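Local coordinates for protein putative mandelate racemase (Salmonella typhimurium, PDB 2O56) that is of unknown function but belongs to the enolase superfamily, binds magnesium ions and probably acts as a hydro-lyase, at residues 8-13 with 31-36; 200-205 with 238-243; 283-288 with 311-316; 334-339 with 373-378. All coordinates share one frame; numbering follows the deposited sequence.

The four contacts follow one another along the chain without interleaving, and none touches another. Contact 1 joins strands 6-13 and 28-34 in the antiparallel sheet of the N-terminal capping domain. The other three belong to the C-terminal, barrel-like domain: contact 2 ties helix 195-212 to the end of helix 228-238, contact 3 pairs helices 277-286 and 302-314, and contact 4 lays the segment after strand 372-373 over helix 328-340. Centres of contacts 1 and 2 lie 47 Å apart, on opposite sides of the chain's centre, whereas contacts 3 and 4 approach to about 7 Å between nearest atoms. Together they sample the capping sheet, the helical wall and the subunit interface.

Contact 1 of 4, residues 8-13 with 31-36; sequences SVDIID and KINTDE
S8, V9 and D10 pair with N33, I32 and K31 in an antiparallel ladder whose strand axes approach to 4.8 Å with their directions 162° apart. V9 and I32 form the non-hydrogen-bonded pair, flanked by hydrogen-bonded pairs S8-N33 and D10-K31. The D10-K31 pair is closed from both sides: D10 N gives to K31 O and K31 N to D10 O. At S8 the evidence is less even, since N33 N reaches S8 O at 2.8 Å while the return bond from S8 N to N33 O is weak.

The polar side chains of S8, D10, K31 and N33 share one face. N33 ND2 is the hub, giving one bond to S8 OG at 3.0 Å and another to D10 OD2 at 2.7 Å. The carboxylate oxygen lies in the N33 amide plane, yet the amide nitrogen stands above the D10 carboxylate plane, the two planes being 56° apart. K31 runs beside D10, extended from CA with CG anti to the backbone N (chi1 -176°) until a bend at the last torsion brings NZ to N33 OD1 at 2.7 Å. That leaves NZ in a looser salt bridge with D10 OD2, at 3.6 Å. The amide is thus held at both ends, with S39 OG also bonded to N33 OD1, while D10 OD1 is taken by T397 OG1.

On the other face V9 CG1 and I32 CG1 are 4.3 Å apart. Strands 39-44 and 395-398 flank the pair in this four-stranded sheet of the enolase-type capping domain; V9 packs on helix 52-66 and I32 on helix 93-114.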
loop_
_atom_site.group_PDB
_atom_site.type_symbol
_atom_site.label_atom_id
_atom_site.label_comp_id
_atom_site.label_asym_id
_atom_site.label_seq_id
_atom_site.Cartn_x
_atom_site.Cartn_y
_atom_site.Cartn_z
ATOM N N SER A 8 12.494 -48.036 -16.193
ATOM C CA SER A 8 13.824 -47.529 -15.894
ATOM C C SER A 8 13.993 -46.113 -16.456
ATOM O O SER A 8 13.227 -45.683 -17.323
ATOM C CB SER A 8 14.891 -48.444 -16.513
ATOM O OG SER A 8 14.913 -48.282 -17.926
ATOM N N VAL A 9 14.996 -45.395 -15.950
ATOM C CA VAL A 9 15.320 -44.070 -16.442
ATOM C C VAL A 9 16.825 -44.020 -16.659
ATOM O O VAL A 9 17.582 -44.374 -15.769
ATOM C CB VAL A 9 14.916 -42.935 -15.434
ATOM C CG1 VAL A 9 15.270 -41.554 -16.023
ATOM C CG2 VAL A 9 13.445 -42.989 -15.102
ATOM N N ASP A 10 17.243 -43.592 -17.842
ATOM C CA ASP A 10 18.645 -43.386 -18.129
ATOM C C ASP A 10 18.923 -41.910 -18.044
ATOM O O ASP A 10 18.190 -41.104 -18.614
ATOM C CB ASP A 10 18.989 -43.897 -19.526
ATOM C CG ASP A 10 18.558 -45.337 -19.739
ATOM O OD1 ASP A 10 19.117 -46.225 -19.067
ATOM O OD2 ASP A 10 17.642 -45.581 -20.557
ATOM N N ILE A 11 19.970 -41.555 -17.312
ATOM C CA ILE A 11 20.404 -40.170 -17.228
ATOM C C ILE A 11 21.718 -40.043 -17.993
ATOM O O ILE A 11 22.742 -40.601 -17.588
ATOM C CB ILE A 11 20.503 -39.700 -15.754
ATOM C CG1 ILE A 11 19.149 -39.888 -15.057
ATOM C CG2 ILE A 11 20.879 -38.226 -15.702
ATOM C CD1 ILE A 11 18.961 -41.203 -14.331
ATOM N N ILE A 12 21.662 -39.326 -19.114
ATOM C CA ILE A 12 22.698 -39.373 -20.142
ATOM C C ILE A 12 23.549 -38.095 -20.187
ATOM O O ILE A 12 23.043 -36.995 -20.408
ATOM C CB ILE A 12 22.071 -39.668 -21.545
ATOM C CG1 ILE A 12 21.311 -40.996 -21.508
ATOM C CG2 ILE A 12 23.138 -39.687 -22.649
ATOM C CD1 ILE A 12 20.254 -41.169 -22.565
ATOM N N ASP A 13 24.853 -38.254 -19.983
ATOM C CA ASP A 13 25.797 -37.158 -20.093
ATOM C C ASP A 13 26.294 -37.103 -21.542
ATOM O O ASP A 13 27.243 -37.790 -21.908
ATOM C CB ASP A 13 26.958 -37.408 -19.118
ATOM C CG ASP A 13 27.843 -36.191 -18.913
ATOM O OD1 ASP A 13 27.510 -35.087 -19.390
ATOM O OD2 ASP A 13 28.888 -36.348 -18.250
ATOM N N LYS A 31 16.043 -40.101 -20.325
ATOM C CA LYS A 31 15.337 -41.008 -21.210
ATOM C C LYS A 31 14.548 -41.954 -20.324
ATOM O O LYS A 31 15.121 -42.704 -19.544
ATOM C CB LYS A 31 16.331 -41.816 -22.049
ATOM C CG LYS A 31 15.676 -42.730 -23.085
ATOM C CD LYS A 31 16.750 -43.415 -23.934
ATOM C CE LYS A 31 16.199 -44.619 -24.677
ATOM N NZ LYS A 31 16.171 -45.796 -23.806
ATOM N N ILE A 32 13.232 -41.896 -20.437
ATOM C CA ILE A 32 12.369 -42.579 -19.516
ATOM C C ILE A 32 11.808 -43.776 -20.283
ATOM O O ILE A 32 11.330 -43.626 -21.426
ATOM C CB ILE A 32 11.229 -41.666 -19.057
ATOM C CG1 ILE A 32 11.789 -40.504 -18.232
ATOM C CG2 ILE A 32 10.230 -42.438 -18.211
ATOM C CD1 ILE A 32 10.730 -39.721 -17.486
ATOM N N ASN A 33 11.886 -44.959 -19.678
ATOM C CA ASN A 33 11.569 -46.195 -20.406
ATOM C C ASN A 33 10.372 -46.875 -19.798
ATOM O O ASN A 33 10.226 -46.902 -18.578
ATOM C CB ASN A 33 12.786 -47.144 -20.422
ATOM C CG ASN A 33 14.020 -46.488 -21.001
ATOM O OD1 ASN A 33 14.001 -46.024 -22.136
ATOM N ND2 ASN A 33 15.091 -46.421 -20.216
ATOM N N THR A 34 9.497 -47.416 -20.640
ATOM C CA THR A 34 8.244 -47.975 -20.153
ATOM C C THR A 34 8.129 -49.464 -20.443
ATOM O O THR A 34 8.833 -49.991 -21.300
ATOM C CB THR A 34 7.009 -47.252 -20.736
ATOM O OG1 THR A 34 6.995 -47.396 -22.153
ATOM C CG2 THR A 34 7.013 -45.758 -20.381
ATOM N N ASP A 35 7.222 -50.135 -19.746
ATOM C CA ASP A 35 6.956 -51.547 -20.015
ATOM C C ASP A 35 6.395 -51.831 -21.420
ATOM O O ASP A 35 6.383 -52.972 -21.868
ATOM C CB ASP A 35 6.067 -52.156 -18.930
ATOM C CG ASP A 35 4.728 -51.450 -18.781
ATOM O OD1 ASP A 35 4.446 -50.480 -19.514
ATOM O OD2 ASP A 35 3.945 -51.882 -17.909
ATOM N N GLU A 36 5.941 -50.790 -22.113
ATOM C CA GLU A 36 5.353 -50.968 -23.430
ATOM C C GLU A 36 6.318 -50.605 -24.523
ATOM O O GLU A 36 5.972 -50.617 -25.697
ATOM C CB GLU A 36 4.066 -50.175 -23.566
ATOM C CG GLU A 36 2.922 -50.746 -22.744
ATOM C CD GLU A 36 1.612 -50.043 -23.017
ATOM O OE1 GLU A 36 1.506 -49.365 -24.061
ATOM O OE2 GLU A 36 0.687 -50.170 -22.185
#

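Contact 2 of 4, residues 200-205 with 238-243; sequences LGYDRM and IEELGI
The ring of Y202 meets two groups at its edge, near its own plane: I238 CG2, 4.1 Å from CD1, and E240 OE2 beyond the hydroxyl. L241 approaches the same ring obliquely, its CD1 lying 3.8 Å from Y202 CE1. Y202 OH donates to E240 OE2 across 2.5 Å, a short bond. The carboxylate stands perpendicular to the ring, and the hydroxyl reaches OE2 on its anti side, 30° out of the carboxylate plane. So close a donor would probably favour the charged form of E240, whose residue is otherwise exposed to solvent. With CG anti to the backbone N (chi1 173°), the long ring of Y202 carries the hydroxyl out to E240.

Helix 195-212 and helix 228-238 precede and follow strand 217-221, and both belong to the outer helical layer of the modified TIM barrel of the enolase superfamily. Here the turn after helix 228-238 packs against helix 195-212, and Y202 and M205, one helical turn apart, are the residues that meet it.

M205 leaves its helix extended and then bends at the two following torsions. Its CG touches L241 CD1 at 3.5 Å and is 4.2 Å from I243 CD1, whereas its terminal CE lies 4.4 Å from I238 CD1. M205, I238 and I243 all also rest on A220 of strand 217-221, next to the magnesium ligand E221, whose side chain is about 8 Å from that of M205. The carbonyl oxygen of L241 accepts a hydrogen bond from R209 NE, further along helix 195-212.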
loop_
_atom_site.group_PDB
_atom_site.type_symbol
_atom_site.label_atom_id
_atom_site.label_comp_id
_atom_site.label_asym_id
_atom_site.label_seq_id
_atom_site.Cartn_x
_atom_site.Cartn_y
_atom_site.Cartn_z
ATOM N N LEU A 200 31.520 2.302 -24.375
ATOM C CA LEU A 200 31.875 1.219 -25.274
ATOM C C LEU A 200 30.662 0.378 -25.696
ATOM O O LEU A 200 30.402 0.205 -26.888
ATOM C CB LEU A 200 32.937 0.331 -24.626
ATOM C CG LEU A 200 33.505 -0.822 -25.462
ATOM C CD1 LEU A 200 34.094 -0.322 -26.794
ATOM C CD2 LEU A 200 34.559 -1.569 -24.655
ATOM N N GLY A 201 29.933 -0.137 -24.706
ATOM C CA GLY A 201 28.645 -0.792 -24.914
ATOM C C GLY A 201 27.678 0.014 -25.763
ATOM O O GLY A 201 27.097 -0.524 -26.702
ATOM N N TYR A 202 27.507 1.301 -25.439
ATOM C CA TYR A 202 26.631 2.167 -26.223
ATOM C C TYR A 202 27.080 2.322 -27.683
ATOM O O TYR A 202 26.245 2.323 -28.598
ATOM C CB TYR A 202 26.523 3.566 -25.606
ATOM C CG TYR A 202 25.765 4.510 -26.505
ATOM C CD1 TYR A 202 24.373 4.507 -26.519
ATOM C CD2 TYR A 202 26.437 5.374 -27.382
ATOM C CE1 TYR A 202 23.667 5.347 -27.364
ATOM C CE2 TYR A 202 25.737 6.203 -28.229
ATOM C CZ TYR A 202 24.362 6.189 -28.218
ATOM O OH TYR A 202 23.661 7.019 -29.056
ATOM N N ASP A 203 28.387 2.506 -27.883
ATOM C CA ASP A 203 28.946 2.715 -29.235
ATOM C C ASP A 203 28.800 1.462 -30.096
ATOM O O ASP A 203 28.451 1.552 -31.270
ATOM C CB ASP A 203 30.425 3.101 -29.167
ATOM C CG ASP A 203 30.645 4.509 -28.654
ATOM O OD1 ASP A 203 29.710 5.349 -28.698
ATOM O OD2 ASP A 203 31.764 4.767 -28.188
ATOM N N ARG A 204 29.055 0.295 -29.511
ATOM C CA ARG A 204 28.775 -0.964 -30.202
ATOM C C ARG A 204 27.294 -1.067 -30.588
ATOM O O ARG A 204 26.950 -1.397 -31.726
ATOM C CB ARG A 204 29.179 -2.170 -29.345
ATOM C CG ARG A 204 30.675 -2.362 -29.180
ATOM C CD ARG A 204 30.960 -3.091 -27.900
ATOM N NE ARG A 204 32.330 -3.590 -27.815
ATOM C CZ ARG A 204 32.843 -4.197 -26.751
ATOM N NH1 ARG A 204 32.106 -4.371 -25.659
ATOM N NH2 ARG A 204 34.098 -4.624 -26.770
ATOM N N MET A 205 26.418 -0.745 -29.645
ATOM C CA MET A 205 24.984 -0.874 -29.872
ATOM C C MET A 205 24.484 0.129 -30.924
ATOM O O MET A 205 23.629 -0.203 -31.753
ATOM C CB MET A 205 24.223 -0.731 -28.551
ATOM C CG MET A 205 22.767 -1.127 -28.636
ATOM S SD MET A 205 22.518 -2.871 -28.374
ATOM C CE MET A 205 22.977 -3.024 -26.645
ATOM N N ILE A 238 20.842 3.697 -23.781
ATOM C CA ILE A 238 20.425 2.996 -24.996
ATOM C C ILE A 238 18.941 3.175 -25.365
ATOM O O ILE A 238 18.514 2.773 -26.458
ATOM C CB ILE A 238 20.838 1.488 -24.990
ATOM C CG1 ILE A 238 20.138 0.708 -23.862
ATOM C CG2 ILE A 238 22.346 1.349 -24.883
ATOM C CD1 ILE A 238 20.203 -0.785 -24.047
ATOM N N GLU A 239 18.173 3.808 -24.478
ATOM C CA GLU A 239 16.763 4.152 -24.754
ATOM C C GLU A 239 16.474 4.682 -26.164
ATOM O O GLU A 239 15.521 4.257 -26.809
ATOM C CB GLU A 239 16.256 5.186 -23.750
ATOM C CG GLU A 239 15.572 4.590 -22.577
ATOM C CD GLU A 239 15.324 5.603 -21.490
ATOM O OE1 GLU A 239 15.433 6.824 -21.754
ATOM O OE2 GLU A 239 15.028 5.171 -20.363
ATOM N N GLU A 240 17.297 5.617 -26.629
ATOM C CA GLU A 240 17.068 6.288 -27.909
ATOM C C GLU A 240 17.356 5.383 -29.117
ATOM O O GLU A 240 17.014 5.728 -30.247
ATOM C CB GLU A 240 17.968 7.533 -27.996
ATOM C CG GLU A 240 19.444 7.168 -28.280
ATOM C CD GLU A 240 20.444 8.223 -27.851
ATOM O OE1 GLU A 240 20.164 8.989 -26.902
ATOM O OE2 GLU A 240 21.529 8.271 -28.465
ATOM N N LEU A 241 17.991 4.235 -28.894
ATOM C CA LEU A 241 18.317 3.334 -29.992
ATOM C C LEU A 241 17.147 2.444 -30.452
ATOM O O LEU A 241 17.284 1.687 -31.417
ATOM C CB LEU A 241 19.568 2.499 -29.662
ATOM C CG LEU A 241 20.840 3.263 -29.284
ATOM C CD1 LEU A 241 21.967 2.304 -28.964
ATOM C CD2 LEU A 241 21.270 4.206 -30.396
ATOM N N GLY A 242 15.998 2.548 -29.784
ATOM C CA GLY A 242 14.807 1.789 -30.170
ATOM C C GLY A 242 14.966 0.312 -29.825
ATOM O O GLY A 242 14.833 -0.553 -30.687
ATOM N N ILE A 243 15.251 0.025 -28.558
ATOM C CA ILE A 243 15.505 -1.348 -28.066
ATOM C C ILE A 243 14.208 -2.175 -27.890
ATOM O O ILE A 243 13.237 -1.703 -27.276
ATOM C CB ILE A 243 16.370 -1.282 -26.764
ATOM C CG1 ILE A 243 17.665 -0.524 -27.054
ATOM C CG2 ILE A 243 16.710 -2.679 -26.194
ATOM C CD1 ILE A 243 18.598 -1.267 -28.058
#

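Contact 3 of 4, residues 283-288 with 311-316; sequences PFLENG and DMAHVY
L285 meets all three residues of 311-316 that take part, M312, A313 and Y316. CD1 meets M312 CE at 3.6 Å, and CD2 lies 4.1 Å from A313 CB. Its CB sits over one face of the Y316 ring, 3.9 Å from the centroid and 13° off the ring normal, a CH-pi contact. The carbonyl oxygen of L285 also nears that ring, 3.5 Å from Y316 CD1.

M312 reaches L285 through a chain that stays extended until a turn at its last torsion (chi3 63°). The Y316 ring is held between L285 on one face and V315 CG1 on the opposite one, with M312 O in plane at its edge. Further out, its hydroxyl is bonded to E286 OE2 of the second subunit, and E286 OE2 here is bonded in return to Y316 OH of that subunit; R282 NH1 forms a salt bridge with E286 OE1.

No hydrogen bond joins the two segments, so helices 277-286 and 302-314 of the barrel wall meet here through apolar and CH-pi contact, while the polar ends of E286 and Y316 serve the subunit interface.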
loop_
_atom_site.group_PDB
_atom_site.type_symbol
_atom_site.label_atom_id
_atom_site.label_comp_id
_atom_site.label_asym_id
_atom_site.label_seq_id
_atom_site.Cartn_x
_atom_site.Cartn_y
_atom_site.Cartn_z
ATOM N N PRO A 283 5.824 -12.882 -8.269
ATOM C CA PRO A 283 6.131 -11.504 -7.831
ATOM C C PRO A 283 6.442 -10.532 -8.952
ATOM O O PRO A 283 6.157 -9.336 -8.831
ATOM C CB PRO A 283 7.392 -11.675 -6.994
ATOM C CG PRO A 283 7.996 -12.939 -7.493
ATOM C CD PRO A 283 6.847 -13.824 -7.772
ATOM N N PHE A 284 7.025 -11.031 -10.033
ATOM C CA PHE A 284 7.270 -10.203 -11.237
ATOM C C PHE A 284 5.998 -9.858 -11.997
ATOM O O PHE A 284 5.921 -8.842 -12.718
ATOM C CB PHE A 284 8.254 -10.935 -12.147
ATOM C CG PHE A 284 9.569 -11.165 -11.503
ATOM C CD1 PHE A 284 10.519 -10.147 -11.469
ATOM C CD2 PHE A 284 9.840 -12.363 -10.862
ATOM C CE1 PHE A 284 11.747 -10.327 -10.829
ATOM C CE2 PHE A 284 11.062 -12.554 -10.205
ATOM C CZ PHE A 284 12.023 -11.528 -10.205
ATOM N N LEU A 285 4.997 -10.713 -11.865
ATOM C CA LEU A 285 3.702 -10.434 -12.489
ATOM C C LEU A 285 2.957 -9.416 -11.646
ATOM O O LEU A 285 2.397 -8.461 -12.174
ATOM C CB LEU A 285 2.875 -11.712 -12.648
ATOM C CG LEU A 285 3.495 -12.806 -13.519
ATOM C CD1 LEU A 285 2.610 -14.028 -13.455
ATOM C CD2 LEU A 285 3.617 -12.352 -14.925
ATOM N N GLU A 286 2.985 -9.616 -10.334
ATOM C CA GLU A 286 2.317 -8.713 -9.404
ATOM C C GLU A 286 2.948 -7.333 -9.324
ATOM O O GLU A 286 2.243 -6.355 -9.138
ATOM C CB GLU A 286 2.194 -9.359 -8.020
ATOM C CG GLU A 286 1.172 -10.502 -8.021
ATOM C CD GLU A 286 0.961 -11.117 -6.654
ATOM O OE1 GLU A 286 1.345 -10.502 -5.636
ATOM O OE2 GLU A 286 0.415 -12.233 -6.598
ATOM N N ASN A 287 4.262 -7.247 -9.488
ATOM C CA ASN A 287 4.934 -5.965 -9.374
ATOM C C ASN A 287 5.064 -5.214 -10.706
ATOM O O ASN A 287 5.519 -4.081 -10.737
ATOM C CB ASN A 287 6.259 -6.054 -8.567
ATOM C CG ASN A 287 7.470 -6.582 -9.376
ATOM O OD1 ASN A 287 7.385 -6.876 -10.556
ATOM N ND2 ASN A 287 8.615 -6.686 -8.705
ATOM N N GLY A 288 4.656 -5.857 -11.795
ATOM C CA GLY A 288 4.596 -5.197 -13.119
ATOM C C GLY A 288 5.946 -4.894 -13.738
ATOM O O GLY A 288 6.042 -4.069 -14.660
ATOM N N ASP A 311 0.318 -19.185 -19.390
ATOM C CA ASP A 311 -1.120 -18.925 -19.208
ATOM C C ASP A 311 -1.413 -17.886 -18.133
ATOM O O ASP A 311 -2.282 -17.020 -18.300
ATOM C CB ASP A 311 -1.844 -20.218 -18.805
ATOM C CG ASP A 311 -1.757 -21.291 -19.869
ATOM O OD1 ASP A 311 -1.464 -20.946 -21.044
ATOM O OD2 ASP A 311 -1.968 -22.476 -19.522
ATOM N N MET A 312 -0.705 -18.002 -17.014
ATOM C CA MET A 312 -0.795 -17.018 -15.930
ATOM C C MET A 312 -0.267 -15.653 -16.374
ATOM O O MET A 312 -0.838 -14.611 -16.076
ATOM C CB MET A 312 0.039 -17.496 -14.753
ATOM C CG MET A 312 -0.185 -16.675 -13.501
ATOM S SD MET A 312 0.530 -17.446 -12.046
ATOM C CE MET A 312 2.276 -17.427 -12.478
ATOM N N ALA A 313 0.832 -15.663 -17.100
ATOM C CA ALA A 313 1.415 -14.398 -17.562
ATOM C C ALA A 313 0.500 -13.606 -18.519
ATOM O O ALA A 313 0.590 -12.379 -18.605
ATOM C CB ALA A 313 2.733 -14.651 -18.169
ATOM N N HIS A 314 -0.359 -14.316 -19.254
ATOM C CA HIS A 314 -1.292 -13.721 -20.219
ATOM C C HIS A 314 -2.296 -12.784 -19.540
ATOM O O HIS A 314 -2.661 -11.749 -20.103
ATOM C CB HIS A 314 -1.987 -14.838 -21.018
ATOM C CG HIS A 314 -2.738 -14.367 -22.241
ATOM N ND1 HIS A 314 -2.195 -13.514 -23.180
ATOM C CD2 HIS A 314 -3.976 -14.683 -22.696
ATOM C CE1 HIS A 314 -3.075 -13.313 -24.152
ATOM N NE2 HIS A 314 -4.164 -14.011 -23.883
ATOM N N VAL A 315 -2.684 -13.105 -18.301
ATOM C CA VAL A 315 -3.520 -12.209 -17.474
ATOM C C VAL A 315 -2.923 -10.806 -17.274
ATOM O O VAL A 315 -3.650 -9.831 -17.050
ATOM C CB VAL A 315 -3.809 -12.872 -16.117
ATOM C CG1 VAL A 315 -4.802 -12.055 -15.273
ATOM C CG2 VAL A 315 -4.315 -14.290 -16.371
ATOM N N TYR A 316 -1.599 -10.719 -17.342
ATOM C CA TYR A 316 -0.870 -9.488 -17.024
ATOM C C TYR A 316 -0.234 -8.977 -18.300
ATOM O O TYR A 316 0.697 -8.178 -18.260
ATOM C CB TYR A 316 0.230 -9.766 -15.985
ATOM C CG TYR A 316 -0.323 -10.291 -14.665
ATOM C CD1 TYR A 316 -0.673 -9.421 -13.648
ATOM C CD2 TYR A 316 -0.524 -11.654 -14.470
ATOM C CE1 TYR A 316 -1.199 -9.899 -12.454
ATOM C CE2 TYR A 316 -1.049 -12.154 -13.271
ATOM C CZ TYR A 316 -1.378 -11.263 -12.272
ATOM O OH TYR A 316 -1.879 -11.718 -11.076
#

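Contact 4 of 4, residues 334-339 with 373-378; sequences ALHMET and YEVPEL
The carbonyl oxygen of L335 accepts T339 OG1 at 2.5 Å and, more weakly, the backbone N of T339; V375 CG2 packs beside both residues. The hydroxyl donor is tilted 28° from the carbonyl plane. This is helix 328-340 of the C-terminal barrel-like domain, over which the segment following strand 372-373 is laid, extended from Y373 to P376. V375 CG2 reaches between two helix side chains: it lies 3.3 Å from T339 OG1 and over one face of the H336 imidazole, 4.0 Å from its centroid. P376 joins it on the ring with an off-centre CH-pi contact from CD, while its CB is 3.6 Å from H336 NE2.

The imidazole is held by two bonds from outside: Y119 N gives to ND1 and NE2 gives to I381 O. This pattern suggests a neutral ring with its proton on NE2, fixed in rotation.

Toward the other end L335 crosses Y373 at about a right angle, its CD2 3.6 Å from Y373 CB. With CG anti to the carbonyl carbon (chi1 -61°) and chi2 at 176°, both methyls of L335 come within 4 Å of Y373. Y373, in turn, stacks edge-to-face with H347, and I130 of strand 130-135 also packs on L335 and T339.

Buried here without a hydrogen-bonding partner is P376 O, with H336 CE1 at 3.4 Å.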
loop_
_atom_site.group_PDB
_atom_site.type_symbol
_atom_site.label_atom_id
_atom_site.label_comp_id
_atom_site.label_asym_id
_atom_site.label_seq_id
_atom_site.Cartn_x
_atom_site.Cartn_y
_atom_site.Cartn_z
ATOM N N ALA A 334 10.725 -26.112 -27.189
ATOM C CA ALA A 334 10.476 -24.685 -27.401
ATOM C C ALA A 334 9.525 -24.392 -28.568
ATOM O O ALA A 334 8.571 -23.637 -28.419
ATOM C CB ALA A 334 11.786 -23.942 -27.556
ATOM N N LEU A 335 9.785 -24.996 -29.728
ATOM C CA LEU A 335 8.936 -24.809 -30.906
ATOM C C LEU A 335 7.481 -25.230 -30.717
ATOM O O LEU A 335 6.581 -24.549 -31.203
ATOM C CB LEU A 335 9.537 -25.495 -32.137
ATOM C CG LEU A 335 10.911 -24.968 -32.539
ATOM C CD1 LEU A 335 11.452 -25.776 -33.703
ATOM C CD2 LEU A 335 10.876 -23.468 -32.863
ATOM N N HIS A 336 7.264 -26.355 -30.030
ATOM C CA HIS A 336 5.935 -26.810 -29.667
ATOM C C HIS A 336 5.177 -25.854 -28.747
ATOM O O HIS A 336 3.993 -25.564 -28.961
ATOM C CB HIS A 336 6.020 -28.196 -29.015
ATOM C CG HIS A 336 6.346 -29.305 -29.978
ATOM N ND1 HIS A 336 5.429 -29.803 -30.880
ATOM C CD2 HIS A 336 7.490 -30.001 -30.185
ATOM C CE1 HIS A 336 5.994 -30.751 -31.604
ATOM N NE2 HIS A 336 7.243 -30.897 -31.198
ATOM N N MET A 337 5.844 -25.375 -27.707
ATOM C CA MET A 337 5.205 -24.451 -26.769
ATOM C C MET A 337 4.871 -23.173 -27.518
ATOM O O MET A 337 3.763 -22.666 -27.430
ATOM C CB MET A 337 6.152 -24.140 -25.603
ATOM C CG MET A 337 5.519 -23.333 -24.420
ATOM S SD MET A 337 4.309 -24.261 -23.464
ATOM C CE MET A 337 5.353 -25.444 -22.622
ATOM N N GLU A 338 5.840 -22.664 -28.260
ATOM C CA GLU A 338 5.681 -21.379 -28.929
ATOM C C GLU A 338 4.629 -21.432 -30.050
ATOM O O GLU A 338 4.117 -20.401 -30.474
ATOM C CB GLU A 338 7.035 -20.908 -29.456
ATOM C CG GLU A 338 8.016 -20.591 -28.328
ATOM C CD GLU A 338 9.439 -20.352 -28.800
ATOM O OE1 GLU A 338 9.869 -21.013 -29.766
ATOM O OE2 GLU A 338 10.139 -19.518 -28.181
ATOM N N THR A 339 4.311 -22.643 -30.511
ATOM C CA THR A 339 3.298 -22.844 -31.543
ATOM C C THR A 339 1.910 -22.748 -30.968
ATOM O O THR A 339 1.013 -22.182 -31.597
ATOM C CB THR A 339 3.475 -24.222 -32.256
ATOM O OG1 THR A 339 4.731 -24.241 -32.921
ATOM C CG2 THR A 339 2.394 -24.477 -33.285
ATOM N N TYR A 373 11.204 -20.666 -38.001
ATOM C CA TYR A 373 11.159 -22.111 -37.761
ATOM C C TYR A 373 9.760 -22.627 -38.037
ATOM O O TYR A 373 8.781 -21.870 -37.911
ATOM C CB TYR A 373 11.392 -22.386 -36.288
ATOM C CG TYR A 373 12.784 -22.711 -35.856
ATOM C CD1 TYR A 373 13.492 -21.820 -35.060
ATOM C CD2 TYR A 373 13.384 -23.928 -36.193
ATOM C CE1 TYR A 373 14.774 -22.116 -34.601
ATOM C CE2 TYR A 373 14.672 -24.238 -35.745
ATOM C CZ TYR A 373 15.359 -23.321 -34.944
ATOM O OH TYR A 373 16.634 -23.583 -34.475
ATOM N N GLU A 374 9.658 -23.919 -38.369
ATOM C CA GLU A 374 8.379 -24.609 -38.300
ATOM C C GLU A 374 8.447 -25.713 -37.266
ATOM O O GLU A 374 9.517 -26.240 -36.975
ATOM C CB GLU A 374 7.951 -25.164 -39.665
ATOM C CG GLU A 374 7.724 -24.076 -40.737
ATOM C CD GLU A 374 7.344 -24.665 -42.088
ATOM O OE1 GLU A 374 8.056 -25.578 -42.561
ATOM O OE2 GLU A 374 6.336 -24.220 -42.672
ATOM N N VAL A 375 7.292 -26.025 -36.700
ATOM C CA VAL A 375 7.168 -26.990 -35.612
ATOM C C VAL A 375 7.336 -28.453 -36.119
ATOM O O VAL A 375 6.890 -28.771 -37.224
ATOM C CB VAL A 375 5.807 -26.752 -34.888
ATOM C CG1 VAL A 375 4.622 -27.237 -35.723
ATOM C CG2 VAL A 375 5.803 -27.305 -33.484
ATOM N N PRO A 376 7.991 -29.336 -35.323
ATOM C CA PRO A 376 7.999 -30.762 -35.637
ATOM C C PRO A 376 6.596 -31.364 -35.695
ATOM O O PRO A 376 5.682 -30.897 -35.016
ATOM C CB PRO A 376 8.786 -31.378 -34.470
ATOM C CG PRO A 376 9.645 -30.258 -33.967
ATOM C CD PRO A 376 8.783 -29.049 -34.109
ATOM N N GLU A 377 6.437 -32.402 -36.509
ATOM C CA GLU A 377 5.119 -32.988 -36.732
ATOM C C GLU A 377 4.996 -34.442 -36.278
ATOM O O GLU A 377 3.887 -34.987 -36.237
ATOM C CB GLU A 377 4.698 -32.832 -38.198
ATOM C CG GLU A 377 4.524 -31.373 -38.665
ATOM C CD GLU A 377 3.286 -30.678 -38.081
ATOM O OE1 GLU A 377 2.463 -31.358 -37.426
ATOM O OE2 GLU A 377 3.143 -29.442 -38.283
ATOM N N LEU A 378 6.131 -35.064 -35.948
ATOM C CA LEU A 378 6.150 -36.470 -35.507
ATOM C C LEU A 378 5.491 -36.582 -34.129
ATOM O O LEU A 378 5.351 -35.566 -33.444
ATOM C CB LEU A 378 7.596 -36.958 -35.423
ATOM C CG LEU A 378 8.394 -36.918 -36.736
ATOM C CD1 LEU A 378 9.871 -37.132 -36.463
ATOM C CD2 LEU A 378 7.875 -37.992 -37.683
#